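Local coordinates for AbiEi antitoxin C-terminal domain-containing protein (Mycobacterium tuberculosis, PDB 1ZEL) that is of unknown function but probably binds DNA through a winged-helix fold and carries a domain related to the AbiEi antitoxins, at residues V21-L25 with D37-L42; V31-E36 with R91-R96; V4-A8 with I61-L67; F102-S108 with I124-L128. One frame throughout, in Å; residues are numbered along the deposited sequence.

Interaction 1: V21-L25 with D37-L42; sequences VVSGL and DLTQRL
Arg41 reaches from helix 35-44 toward helix 19-28, its base near Val21 and its outer half running obliquely across Leu25. Its chi1 of -72° sets CG beside the backbone N, and from there the chain runs extended to NE. CB sits 4.4 Å from Val21 CG1. CD passes Leu25 CD2 at 3.7 Å, and the same methyl then lies over one face of the guanidinium, near its rim and 3.4 Å from NE. NE turns back to its own helix, to a salt bridge with Asp37 OD1 at 3.0 Å, tilted out of the guanidinium plane. The two helices, with strand 33-34 between them in the chain, are consistent with the first two helices of a winged-helix fold; the axes of segments 21-25 and 37-42 make an angle of 123°. At the tip, NH1 stands against the peptide carbon of Gly24, whose lack of a side chain is what lets the guanidinium come so near. NH1 also donates to a water, 2.9 Å away, that lies in the guanidinium plane and in turn reaches Val21 O, while NH2 forms a salt bridge with Asp28. Beneath this polar end the packing is purely apolar: Leu38 CD1 meets both Val21 CG1 and Leu25 CD1 at 4.1 Å, and Val21 CG2 rests against Leu42 CD2 at 3.7 Å.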
loop_
_atom_site.group_PDB
_atom_site.type_symbol
_atom_site.label_atom_id
_atom_site.label_comp_id
_atom_site.label_asym_id
_atom_site.label_seq_id
_atom_site.Cartn_x
_atom_site.Cartn_y
_atom_site.Cartn_z
ATOM N N VAL A 21 -10.713 -23.590 -22.542
ATOM C CA VAL A 21 -10.768 -22.385 -21.722
ATOM C C VAL A 21 -9.658 -22.427 -20.673
ATOM O O VAL A 21 -8.881 -21.464 -20.518
ATOM C CB VAL A 21 -12.120 -22.229 -21.027
ATOM C CG1 VAL A 21 -12.153 -20.950 -20.224
ATOM C CG2 VAL A 21 -13.232 -22.217 -22.053
ATOM N N VAL A 22 -9.550 -23.559 -19.986
ATOM C CA VAL A 22 -8.510 -23.707 -18.975
ATOM C C VAL A 22 -7.131 -23.698 -19.626
ATOM O O VAL A 22 -6.213 -23.049 -19.108
ATOM C CB VAL A 22 -8.753 -24.974 -18.120
ATOM C CG1 VAL A 22 -7.585 -25.231 -17.169
ATOM C CG2 VAL A 22 -10.085 -24.824 -17.342
ATOM N N SER A 23 -6.973 -24.400 -20.754
ATOM C CA SER A 23 -5.667 -24.466 -21.437
ATOM C C SER A 23 -5.218 -23.091 -21.910
ATOM O O SER A 23 -4.032 -22.748 -21.852
ATOM C CB SER A 23 -5.692 -25.459 -22.607
ATOM O OG SER A 23 -5.581 -26.790 -22.114
ATOM N N GLY A 24 -6.172 -22.287 -22.359
ATOM C CA GLY A 24 -5.863 -20.933 -22.815
ATOM C C GLY A 24 -5.415 -20.015 -21.687
ATOM O O GLY A 24 -4.504 -19.191 -21.867
ATOM N N LEU A 25 -6.114 -20.094 -20.557
ATOM C CA LEU A 25 -5.731 -19.373 -19.337
ATOM C C LEU A 25 -4.388 -19.888 -18.811
ATOM O O LEU A 25 -3.551 -19.104 -18.373
ATOM C CB LEU A 25 -6.828 -19.519 -18.272
ATOM C CG LEU A 25 -8.083 -18.666 -18.533
ATOM C CD1 LEU A 25 -9.262 -19.106 -17.617
ATOM C CD2 LEU A 25 -7.795 -17.209 -18.366
ATOM N N ASP A 37 -13.208 -11.219 -20.412
ATOM C CA ASP A 37 -12.123 -12.075 -20.866
ATOM C C ASP A 37 -12.598 -13.529 -20.870
ATOM O O ASP A 37 -12.375 -14.276 -21.828
ATOM C CB ASP A 37 -10.896 -11.887 -19.938
ATOM C CG ASP A 37 -9.685 -12.765 -20.320
ATOM O OD1 ASP A 37 -9.610 -13.251 -21.469
ATOM O OD2 ASP A 37 -8.783 -12.964 -19.460
ATOM N N LEU A 38 -13.241 -13.953 -19.802
ATOM C CA LEU A 38 -13.767 -15.315 -19.773
ATOM C C LEU A 38 -14.839 -15.538 -20.837
ATOM O O LEU A 38 -14.837 -16.581 -21.494
ATOM C CB LEU A 38 -14.304 -15.683 -18.380
ATOM C CG LEU A 38 -14.400 -17.209 -18.344
ATOM C CD1 LEU A 38 -13.112 -17.827 -17.784
ATOM C CD2 LEU A 38 -15.608 -17.648 -17.615
ATOM N N THR A 39 -15.751 -14.575 -21.014
ATOM C CA THR A 39 -16.809 -14.678 -22.040
ATOM C C THR A 39 -16.224 -14.910 -23.445
ATOM O O THR A 39 -16.705 -15.772 -24.193
ATOM C CB THR A 39 -17.731 -13.409 -22.062
ATOM O OG1 THR A 39 -18.359 -13.248 -20.782
ATOM C CG2 THR A 39 -18.818 -13.536 -23.103
ATOM N N GLN A 40 -15.210 -14.121 -23.804
ATOM C CA GLN A 40 -14.537 -14.231 -25.081
ATOM C C GLN A 40 -13.848 -15.595 -25.226
ATOM O O GLN A 40 -13.915 -16.212 -26.276
ATOM C CB GLN A 40 -13.528 -13.082 -25.243
ATOM C CG GLN A 40 -12.629 -13.145 -26.483
ATOM C CD GLN A 40 -13.383 -13.218 -27.795
ATOM O OE1 GLN A 40 -14.589 -12.951 -27.859
ATOM N NE2 GLN A 40 -12.666 -13.568 -28.865
ATOM N N ARG A 41 -13.198 -16.059 -24.168
ATOM C CA ARG A 41 -12.504 -17.345 -24.189
ATOM C C ARG A 41 -13.503 -18.516 -24.333
ATOM O O ARG A 41 -13.225 -19.514 -25.002
ATOM C CB ARG A 41 -11.709 -17.526 -22.897
ATOM C CG ARG A 41 -10.485 -16.620 -22.825
ATOM C CD ARG A 41 -9.693 -16.846 -21.538
ATOM N NE ARG A 41 -8.502 -15.994 -21.502
ATOM C CZ ARG A 41 -7.324 -16.300 -22.047
ATOM N NH1 ARG A 41 -7.131 -17.446 -22.690
ATOM N NH2 ARG A 41 -6.315 -15.454 -21.938
ATOM N N LEU A 42 -14.673 -18.398 -23.724
ATOM C CA LEU A 42 -15.695 -19.424 -23.934
ATOM C C LEU A 42 -16.081 -19.531 -25.406
ATOM O O LEU A 42 -16.099 -20.637 -25.968
ATOM C CB LEU A 42 -16.933 -19.138 -23.086
ATOM C CG LEU A 42 -16.701 -19.395 -21.595
ATOM C CD1 LEU A 42 -17.882 -18.770 -20.865
ATOM C CD2 LEU A 42 -16.626 -20.890 -21.355
HETATM O O HOH W 1 -8.967 -19.658 -23.016
#

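Interaction 2: V31-E36 with R91-R96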
loop_
_atom_site.group_PDB
_atom_site.type_symbol
_atom_site.label_atom_id
_atom_site.label_comp_id
_atom_site.label_asym_id
_atom_site.label_seq_id
_atom_site.Cartn_x
_atom_site.Cartn_y
_atom_site.Cartn_z
ATOM N N VAL A 31 -3.053 -11.772 -15.074
ATOM C CA VAL A 31 -2.970 -11.483 -13.634
ATOM C C VAL A 31 -4.348 -11.637 -13.005
ATOM O O VAL A 31 -4.490 -12.250 -11.959
ATOM C CB VAL A 31 -2.512 -10.057 -13.328
ATOM C CG1 VAL A 31 -2.250 -9.928 -11.812
ATOM C CG2 VAL A 31 -1.236 -9.715 -14.101
ATOM N N VAL A 32 -5.351 -11.076 -13.678
ATOM C CA VAL A 32 -6.731 -11.098 -13.234
ATOM C C VAL A 32 -7.559 -11.486 -14.458
ATOM O O VAL A 32 -7.241 -11.059 -15.567
ATOM C CB VAL A 32 -7.163 -9.686 -12.799
ATOM C CG1 VAL A 32 -8.654 -9.609 -12.628
ATOM C CG2 VAL A 32 -6.435 -9.250 -11.524
ATOM N N VAL A 33 -8.598 -12.294 -14.240
ATOM C CA VAL A 33 -9.539 -12.660 -15.292
ATOM C C VAL A 33 -10.809 -11.835 -15.142
ATOM O O VAL A 33 -11.501 -11.973 -14.142
ATOM C CB VAL A 33 -9.928 -14.180 -15.181
ATOM C CG1 VAL A 33 -10.909 -14.560 -16.280
ATOM C CG2 VAL A 33 -8.675 -15.064 -15.296
ATOM N N THR A 34 -11.146 -11.020 -16.136
ATOM C CA THR A 34 -12.412 -10.295 -16.106
ATOM C C THR A 34 -13.523 -11.174 -16.672
ATOM O O THR A 34 -13.256 -12.134 -17.406
ATOM C CB THR A 34 -12.347 -8.958 -16.880
ATOM O OG1 THR A 34 -12.201 -9.217 -18.276
ATOM C CG2 THR A 34 -11.155 -8.138 -16.430
ATOM N N LYS A 35 -14.772 -10.836 -16.360
ATOM C CA LYS A 35 -15.897 -11.552 -16.922
ATOM C C LYS A 35 -15.891 -11.510 -18.460
ATOM O O LYS A 35 -16.237 -12.499 -19.114
ATOM C CB LYS A 35 -17.228 -11.008 -16.389
ATOM C CG LYS A 35 -18.399 -11.809 -16.937
ATOM C CD LYS A 35 -19.678 -11.484 -16.241
ATOM C CE LYS A 35 -20.823 -12.216 -16.888
ATOM N NZ LYS A 35 -22.063 -11.748 -16.229
ATOM N N GLU A 36 -15.448 -10.377 -19.018
ATOM C CA GLU A 36 -15.400 -10.182 -20.459
ATOM C C GLU A 36 -14.345 -11.066 -21.094
ATOM O O GLU A 36 -14.541 -11.570 -22.200
ATOM C CB GLU A 36 -15.091 -8.721 -20.785
ATOM C CG GLU A 36 -16.183 -7.713 -20.373
ATOM C CD GLU A 36 -16.066 -7.204 -18.917
ATOM O OE1 GLU A 36 -15.336 -7.792 -18.096
ATOM O OE2 GLU A 36 -16.722 -6.198 -18.592
ATOM N N ARG A 91 -5.037 -5.259 -7.746
ATOM C CA ARG A 91 -4.941 -5.598 -9.164
ATOM C C ARG A 91 -6.325 -5.859 -9.745
ATOM O O ARG A 91 -6.564 -5.546 -10.906
ATOM C CB ARG A 91 -4.040 -6.817 -9.377
ATOM C CG ARG A 91 -2.642 -6.639 -8.762
ATOM C CD ARG A 91 -1.701 -7.719 -9.242
ATOM N NE ARG A 91 -0.675 -8.014 -8.242
ATOM C CZ ARG A 91 0.451 -7.312 -8.078
ATOM N NH1 ARG A 91 0.722 -6.276 -8.856
ATOM N NH2 ARG A 91 1.317 -7.662 -7.131
ATOM N N SER A 92 -7.235 -6.450 -8.974
ATOM C CA SER A 92 -8.600 -6.636 -9.515
ATOM C C SER A 92 -9.329 -5.317 -9.771
ATOM O O SER A 92 -10.142 -5.194 -10.714
ATOM C CB SER A 92 -9.437 -7.579 -8.639
ATOM O OG SER A 92 -10.097 -6.912 -7.586
ATOM N N TRP A 93 -9.047 -4.326 -8.936
ATOM C CA TRP A 93 -9.537 -2.976 -9.177
ATOM C C TRP A 93 -8.980 -2.370 -10.468
ATOM O O TRP A 93 -9.755 -1.868 -11.308
ATOM C CB TRP A 93 -9.264 -2.099 -7.953
ATOM C CG TRP A 93 -9.952 -0.728 -7.983
ATOM C CD1 TRP A 93 -10.862 -0.275 -8.886
ATOM C CD2 TRP A 93 -9.789 0.310 -7.014
ATOM N NE1 TRP A 93 -11.259 1.010 -8.560
ATOM C CE2 TRP A 93 -10.613 1.384 -7.405
ATOM C CE3 TRP A 93 -9.025 0.430 -5.845
ATOM C CZ2 TRP A 93 -10.679 2.580 -6.677
ATOM C CZ3 TRP A 93 -9.101 1.613 -5.113
ATOM C CH2 TRP A 93 -9.906 2.673 -5.537
ATOM N N LEU A 94 -7.659 -2.430 -10.660
ATOM C CA LEU A 94 -7.042 -1.931 -11.909
ATOM C C LEU A 94 -7.562 -2.646 -13.155
ATOM O O LEU A 94 -7.611 -2.059 -14.259
ATOM C CB LEU A 94 -5.526 -2.083 -11.856
ATOM C CG LEU A 94 -4.850 -1.145 -10.874
ATOM C CD1 LEU A 94 -3.413 -1.620 -10.626
ATOM C CD2 LEU A 94 -4.903 0.284 -11.381
ATOM N N ALA A 95 -7.949 -3.912 -12.976
ATOM C CA ALA A 95 -8.511 -4.715 -14.074
ATOM C C ALA A 95 -9.819 -4.134 -14.584
ATOM O O ALA A 95 -10.108 -4.202 -15.782
ATOM C CB ALA A 95 -8.708 -6.148 -13.626
ATOM N N ARG A 96 -10.621 -3.583 -13.677
ATOM C CA ARG A 96 -11.865 -2.894 -14.033
ATOM C C ARG A 96 -11.681 -1.409 -14.349
ATOM O O ARG A 96 -12.390 -0.860 -15.206
ATOM C CB ARG A 96 -12.865 -2.978 -12.887
ATOM C CG ARG A 96 -13.323 -4.367 -12.486
ATOM C CD ARG A 96 -13.743 -5.227 -13.649
ATOM N NE ARG A 96 -14.877 -4.706 -14.416
ATOM C CZ ARG A 96 -15.476 -5.419 -15.354
ATOM N NH1 ARG A 96 -15.083 -6.669 -15.584
ATOM N NH2 ARG A 96 -16.485 -4.907 -16.031
#
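Val31 touches Arg91 at the exposed end of the contact, its CG1 pressed at 3.4 Å on CD of the arginine, whose chain crosses it at about a right angle. The guanidinium of Arg91 goes elsewhere, to Asp85 and Thr176. Val32 comes next and does most of the apolar work: its CG1 meets Ala95 CB at 3.6 Å, and its CG2 lies 4.0 Å from Arg91 CB, so the valine straddles one turn of helix 88-96. Thr34 follows, with CG2 near the Ala95 carbonyl and OG1 bonded to Asp37 N; a chi1 of 68° places OG1 for this N-cap. Glu36 finishes the segment with an end-on, two-pronged salt bridge to Arg96. OE1 accepts from NH1 at 2.8 Å and OE2 from NH2 at 2.9 Å, both with syn lone pairs, the oxygens somewhat out of the guanidinium plane and the two flat groups turned 29° apart. Arg96 folds at chi2 and chi3 to bring its guanidinium round, and NH1 adds a weak bond to Gly71 O. What docks on helix 88-96 is thus a short edge strand leading through a threonine N-cap into a helix, consistent with the step from the first strand of the three-stranded sheet into the second helix of a winged-helix domain.

Interaction 3: V4-A8 with I61-L67; sequences VVSPA and IGWLVQL. Unlike the reference sequence in segment 4-8: Val4 (reference Met).
In Val4 and Val65 alike, chi1 (178° and 170°) swings CG1 opposite the residue's own N, and the two methyls come together at 3.5 Å, a tight contact between side chains that slide past each other. Val4 stands where the reference sequence has methionine. Ser6, with OG likewise anti to N, uses that oxygen for two bonds. It donates to Gly62 O at 2.8 Å, slightly out of the carbonyl plane, and accepts from Ala8 N at 3.1 Å, which closes an ST turn. Gly62 is the C-prime residue of the Schellman motif that ends helix 51-61, with a phi of 111°. With no side chain and a positive phi, Gly62 lets the Ser6 turn sit close against the helix end. Val65 CG2 fills in between, 3.6 Å from Val5 O and 4.2 Å from Pro7 CD. The two segments run roughly antiparallel, yet the backbone bonds go to other strands: Val4 pairs with Ile83 of strand 82-84, and Val65 with Ala74 of strand 72-75. The contact thus joins two separate small sheets, with the end of helix 51-61 beside Gly62 and Leu88 of helix 88-96 packed on Val4 and Leu67.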
loop_
_atom_site.group_PDB
_atom_site.type_symbol
_atom_site.label_atom_id
_atom_site.label_comp_id
_atom_site.label_asym_id
_atom_site.label_seq_id
_atom_site.Cartn_x
_atom_site.Cartn_y
_atom_site.Cartn_z
ATOM N N VAL A 4 -4.471 -16.541 -2.384
ATOM C CA VAL A 4 -5.762 -16.913 -2.913
ATOM C C VAL A 4 -5.642 -18.427 -3.163
ATOM O O VAL A 4 -4.742 -18.860 -3.890
ATOM C CB VAL A 4 -6.032 -16.160 -4.214
ATOM C CG1 VAL A 4 -7.356 -16.574 -4.788
ATOM C CG2 VAL A 4 -6.001 -14.631 -3.958
ATOM N N VAL A 5 -6.548 -19.199 -2.567
ATOM C CA VAL A 5 -6.467 -20.657 -2.502
ATOM C C VAL A 5 -7.599 -21.285 -3.313
ATOM O O VAL A 5 -8.776 -20.869 -3.205
ATOM C CB VAL A 5 -6.575 -21.130 -1.026
ATOM C CG1 VAL A 5 -6.520 -22.661 -0.903
ATOM C CG2 VAL A 5 -5.471 -20.497 -0.180
ATOM N N SER A 6 -7.270 -22.284 -4.133
ATOM C CA SER A 6 -8.317 -23.066 -4.767
ATOM C C SER A 6 -9.042 -23.922 -3.728
ATOM O O SER A 6 -8.401 -24.675 -2.984
ATOM C CB SER A 6 -7.754 -23.986 -5.843
ATOM O OG SER A 6 -8.810 -24.801 -6.319
ATOM N N PRO A 7 -10.381 -23.831 -3.678
ATOM C CA PRO A 7 -11.125 -24.676 -2.741
ATOM C C PRO A 7 -11.058 -26.153 -3.112
ATOM O O PRO A 7 -11.434 -27.002 -2.306
ATOM C CB PRO A 7 -12.568 -24.172 -2.887
ATOM C CG PRO A 7 -12.629 -23.611 -4.237
ATOM C CD PRO A 7 -11.281 -22.980 -4.479
ATOM N N ALA A 8 -10.565 -26.456 -4.316
ATOM C CA ALA A 8 -10.461 -27.831 -4.782
ATOM C C ALA A 8 -9.115 -28.482 -4.524
ATOM O O ALA A 8 -8.933 -29.639 -4.846
ATOM C CB ALA A 8 -10.777 -27.917 -6.245
ATOM N N ILE A 61 -15.427 -25.902 -9.145
ATOM C CA ILE A 61 -14.382 -26.902 -9.292
ATOM C C ILE A 61 -12.973 -26.378 -9.016
ATOM O O ILE A 61 -12.044 -27.173 -8.902
ATOM C CB ILE A 61 -14.474 -27.708 -10.621
ATOM C CG1 ILE A 61 -14.146 -26.862 -11.833
ATOM C CG2 ILE A 61 -15.846 -28.343 -10.776
ATOM C CD1 ILE A 61 -14.305 -27.636 -13.126
ATOM N N GLY A 62 -12.818 -25.055 -8.893
ATOM C CA GLY A 62 -11.623 -24.505 -8.224
ATOM C C GLY A 62 -10.634 -23.779 -9.101
ATOM O O GLY A 62 -9.535 -23.423 -8.642
ATOM N N TRP A 63 -11.016 -23.555 -10.361
ATOM C CA TRP A 63 -10.119 -22.912 -11.324
ATOM C C TRP A 63 -10.147 -21.393 -11.239
ATOM O O TRP A 63 -9.150 -20.752 -11.511
ATOM C CB TRP A 63 -10.456 -23.370 -12.759
ATOM C CG TRP A 63 -10.015 -24.800 -13.043
ATOM C CD1 TRP A 63 -10.821 -25.918 -13.159
ATOM C CD2 TRP A 63 -8.667 -25.247 -13.211
ATOM N NE1 TRP A 63 -10.033 -27.036 -13.414
ATOM C CE2 TRP A 63 -8.709 -26.642 -13.442
ATOM C CE3 TRP A 63 -7.412 -24.593 -13.173
ATOM C CZ2 TRP A 63 -7.546 -27.404 -13.640
ATOM C CZ3 TRP A 63 -6.250 -25.345 -13.369
ATOM C CH2 TRP A 63 -6.324 -26.754 -13.590
ATOM N N LEU A 64 -11.316 -20.825 -10.923
ATOM C CA LEU A 64 -11.488 -19.386 -10.757
ATOM C C LEU A 64 -11.884 -19.114 -9.310
ATOM O O LEU A 64 -12.739 -19.816 -8.753
ATOM C CB LEU A 64 -12.623 -18.878 -11.701
ATOM C CG LEU A 64 -12.361 -18.970 -13.205
ATOM C CD1 LEU A 64 -13.559 -18.385 -13.980
ATOM C CD2 LEU A 64 -11.026 -18.268 -13.629
ATOM N N VAL A 65 -11.271 -18.101 -8.701
ATOM C CA VAL A 65 -11.635 -17.679 -7.347
ATOM C C VAL A 65 -12.057 -16.221 -7.437
ATOM O O VAL A 65 -11.311 -15.376 -7.993
ATOM C CB VAL A 65 -10.472 -17.845 -6.364
ATOM C CG1 VAL A 65 -10.788 -17.183 -5.007
ATOM C CG2 VAL A 65 -10.161 -19.342 -6.159
ATOM N N GLN A 66 -13.258 -15.942 -6.945
ATOM C CA GLN A 66 -13.823 -14.603 -7.047
ATOM C C GLN A 66 -12.946 -13.585 -6.325
ATOM O O GLN A 66 -12.526 -13.803 -5.173
ATOM C CB GLN A 66 -15.260 -14.561 -6.517
ATOM C CG GLN A 66 -16.003 -13.317 -6.937
ATOM C CD GLN A 66 -17.474 -13.383 -6.587
ATOM O OE1 GLN A 66 -18.108 -14.430 -6.709
ATOM N NE2 GLN A 66 -18.030 -12.254 -6.162
ATOM N N LEU A 67 -12.669 -12.469 -7.005
ATOM C CA LEU A 67 -11.957 -11.365 -6.374
ATOM C C LEU A 67 -12.923 -10.265 -5.903
ATOM O O LEU A 67 -14.087 -10.265 -6.298
ATOM C CB LEU A 67 -10.882 -10.813 -7.323
ATOM C CG LEU A 67 -9.687 -11.738 -7.569
ATOM C CD1 LEU A 67 -8.797 -11.125 -8.693
ATOM C CD2 LEU A 67 -8.858 -12.061 -6.264
#

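Interaction 4: F102-S108 with I124-L128. With FMT (formic acid), chain F.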
loop_
_atom_site.group_PDB
_atom_site.type_symbol
_atom_site.label_atom_id
_atom_site.label_comp_id
_atom_site.label_asym_id
_atom_site.label_seq_id
_atom_site.Cartn_x
_atom_site.Cartn_y
_atom_site.Cartn_z
ATOM N N PHE A 102 -5.032 4.736 -6.877
ATOM C CA PHE A 102 -4.538 4.490 -5.528
ATOM C C PHE A 102 -3.040 4.382 -5.578
ATOM O O PHE A 102 -2.448 4.131 -6.645
ATOM C CB PHE A 102 -5.115 3.180 -4.910
ATOM C CG PHE A 102 -4.779 1.926 -5.706
ATOM C CD1 PHE A 102 -3.554 1.282 -5.532
ATOM C CD2 PHE A 102 -5.691 1.389 -6.612
ATOM C CE1 PHE A 102 -3.223 0.155 -6.282
ATOM C CE2 PHE A 102 -5.374 0.223 -7.351
ATOM C CZ PHE A 102 -4.130 -0.374 -7.180
ATOM N N MET A 103 -2.426 4.550 -4.413
ATOM C CA MET A 103 -1.041 4.194 -4.226
ATOM C C MET A 103 -0.909 3.388 -2.943
ATOM O O MET A 103 -1.558 3.710 -1.956
ATOM C CB MET A 103 -0.182 5.464 -4.148
ATOM C CG MET A 103 -0.316 6.338 -5.373
ATOM S SD MET A 103 0.678 7.846 -5.384
ATOM C CE MET A 103 2.298 7.191 -5.702
ATOM N N LEU A 104 -0.073 2.342 -2.953
ATOM C CA LEU A 104 0.286 1.653 -1.728
ATOM C C LEU A 104 0.838 2.680 -0.745
ATOM O O LEU A 104 1.612 3.569 -1.135
ATOM C CB LEU A 104 1.317 0.554 -2.004
ATOM C CG LEU A 104 0.829 -0.663 -2.786
ATOM C CD1 LEU A 104 1.978 -1.630 -3.098
ATOM C CD2 LEU A 104 -0.306 -1.368 -2.055
ATOM N N ALA A 105 0.409 2.598 0.514
ATOM C CA ALA A 105 0.806 3.592 1.519
ATOM C C ALA A 105 1.284 2.928 2.793
ATOM O O ALA A 105 1.464 1.703 2.839
ATOM C CB ALA A 105 -0.346 4.572 1.812
ATOM N N GLY A 106 1.499 3.739 3.825
ATOM C CA GLY A 106 1.757 3.239 5.177
ATOM C C GLY A 106 2.706 2.070 5.203
ATOM O O GLY A 106 3.759 2.134 4.575
ATOM N N ALA A 107 2.300 0.986 5.877
ATOM C CA ALA A 107 3.139 -0.199 6.058
ATOM C C ALA A 107 3.571 -0.896 4.760
ATOM O O ALA A 107 4.678 -1.447 4.698
ATOM C CB ALA A 107 2.449 -1.202 6.985
ATOM N N SER A 108 2.727 -0.872 3.729
ATOM C CA SER A 108 3.121 -1.517 2.473
ATOM C C SER A 108 4.228 -0.766 1.769
ATOM O O SER A 108 5.180 -1.381 1.291
ATOM C CB SER A 108 1.920 -1.711 1.536
ATOM O OG SER A 108 1.075 -2.727 2.080
ATOM N N ILE A 124 -4.659 -4.001 3.216
ATOM C CA ILE A 124 -3.618 -3.287 2.453
ATOM C C ILE A 124 -3.813 -1.795 2.598
ATOM O O ILE A 124 -4.844 -1.256 2.177
ATOM C CB ILE A 124 -3.643 -3.661 0.947
ATOM C CG1 ILE A 124 -3.544 -5.189 0.769
ATOM C CG2 ILE A 124 -2.502 -2.890 0.199
ATOM C CD1 ILE A 124 -4.488 -5.774 -0.321
ATOM N N PRO A 125 -2.827 -1.101 3.184
ATOM C CA PRO A 125 -2.904 0.349 3.303
ATOM C C PRO A 125 -2.646 1.052 1.969
ATOM O O PRO A 125 -1.602 0.837 1.321
ATOM C CB PRO A 125 -1.802 0.671 4.316
ATOM C CG PRO A 125 -0.784 -0.402 4.068
ATOM C CD PRO A 125 -1.575 -1.639 3.754
ATOM N N ILE A 126 -3.605 1.868 1.552
ATOM C CA ILE A 126 -3.450 2.685 0.349
ATOM C C ILE A 126 -3.772 4.136 0.610
ATOM O O ILE A 126 -4.434 4.469 1.585
ATOM C CB ILE A 126 -4.352 2.189 -0.835
ATOM C CG1 ILE A 126 -5.843 2.274 -0.460
ATOM C CG2 ILE A 126 -3.981 0.767 -1.263
ATOM C CD1 ILE A 126 -6.764 2.000 -1.655
ATOM N N TRP A 127 -3.310 4.999 -0.280
ATOM C CA TRP A 127 -3.721 6.391 -0.299
ATOM C C TRP A 127 -4.615 6.537 -1.508
ATOM O O TRP A 127 -4.331 5.939 -2.554
ATOM C CB TRP A 127 -2.487 7.321 -0.432
ATOM C CG TRP A 127 -2.919 8.763 -0.748
ATOM C CD1 TRP A 127 -3.407 9.689 0.134
ATOM C CD2 TRP A 127 -2.999 9.368 -2.049
ATOM N NE1 TRP A 127 -3.753 10.857 -0.542
ATOM C CE2 TRP A 127 -3.515 10.675 -1.879
ATOM C CE3 TRP A 127 -2.675 8.933 -3.340
ATOM C CZ2 TRP A 127 -3.703 11.551 -2.955
ATOM C CZ3 TRP A 127 -2.868 9.795 -4.402
ATOM C CH2 TRP A 127 -3.375 11.093 -4.208
ATOM N N LEU A 128 -5.710 7.293 -1.357
ATOM C CA LEU A 128 -6.577 7.655 -2.474
ATOM C C LEU A 128 -6.797 9.158 -2.481
ATOM O O LEU A 128 -6.984 9.740 -1.423
ATOM C CB LEU A 128 -7.961 6.990 -2.315
ATOM C CG LEU A 128 -8.174 5.591 -2.897
ATOM C CD1 LEU A 128 -9.567 5.070 -2.486
ATOM C CD2 LEU A 128 -8.023 5.607 -4.394
HETATM C C FMT F . 2.224 -6.225 1.965
HETATM O O1 FMT F . 2.985 -7.081 1.496
HETATM O O2 FMT F . 2.356 -5.006 1.779
#
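Met103 and Trp127 form a hydrogen-bonded antiparallel pair, satisfying each other's backbone both ways. Met103 N donates to Trp127 O at 3.0 Å, in the carbonyl plane, and Trp127 N to Met103 O at 2.7 Å, nearly straight onto the oxygen. Met103 O also has Ile126 CA beside it at 3.2 Å, a CA-H...O contact. Two residues on, Ala105 N gives its hydrogen to Pro125 O at 2.8 Å, though from 41° above the carbonyl plane, as the chain leaves the strand. The next donor, Gly106 N, turns to the side chain of Gln189. The Leu104 backbone pairs with Pro179 and Leu181 on the side away from strand 124-127. Strand 124-127 is the middle strand of a small mixed sheet within the AbiEi-related region: strand 103-104 runs antiparallel along it, and strand 142-145 lies parallel on its other side, sharing backbone hydrogen bonds with Ile124 and Ile126 through Ser143. Trp127 NE1 finds its acceptor in Ile147 O. Its ring lies next to Met103, whose CG meets the ring edge; SD sits 5.1 Å from the centroid of the six-membered ring, 60° off the normal, in an oblique Met-aromatic contact. Leu104 CD2 and Ile124 CG2 are squeezed to 3.5 Å. Ser108 OG, 3.3 Å from Pro125 CD, donates at 2.6 Å to O2 of a formic acid, probably from the crystallisation liquor, that is also hydrogen-bonded to Tyr87 and Gln119.

Interactions 1 and 4 are buried, interaction 3 is partly so, and interaction 2 lies at the surface, where its two-pronged salt bridge sits. Interactions 1 and 2 share helix 35-44 and meet through Val33, which packs on Leu25 and Leu38. Interaction 3 brings the other edge of the winged-helix sheet into the same core, Leu64 meeting Leu38, and joins interaction 2 where Leu67 touches Val32 and Ser92. Helix 88-96 carries the connection onward: Trp93, facing away from interaction 2, packs on Phe102 and Leu128 of interaction 4. There backbone strand pairing dominates, whereas interaction 1 relies on a water and apolar packing, interaction 2 on a salt bridge and interaction 3 on a serine bond.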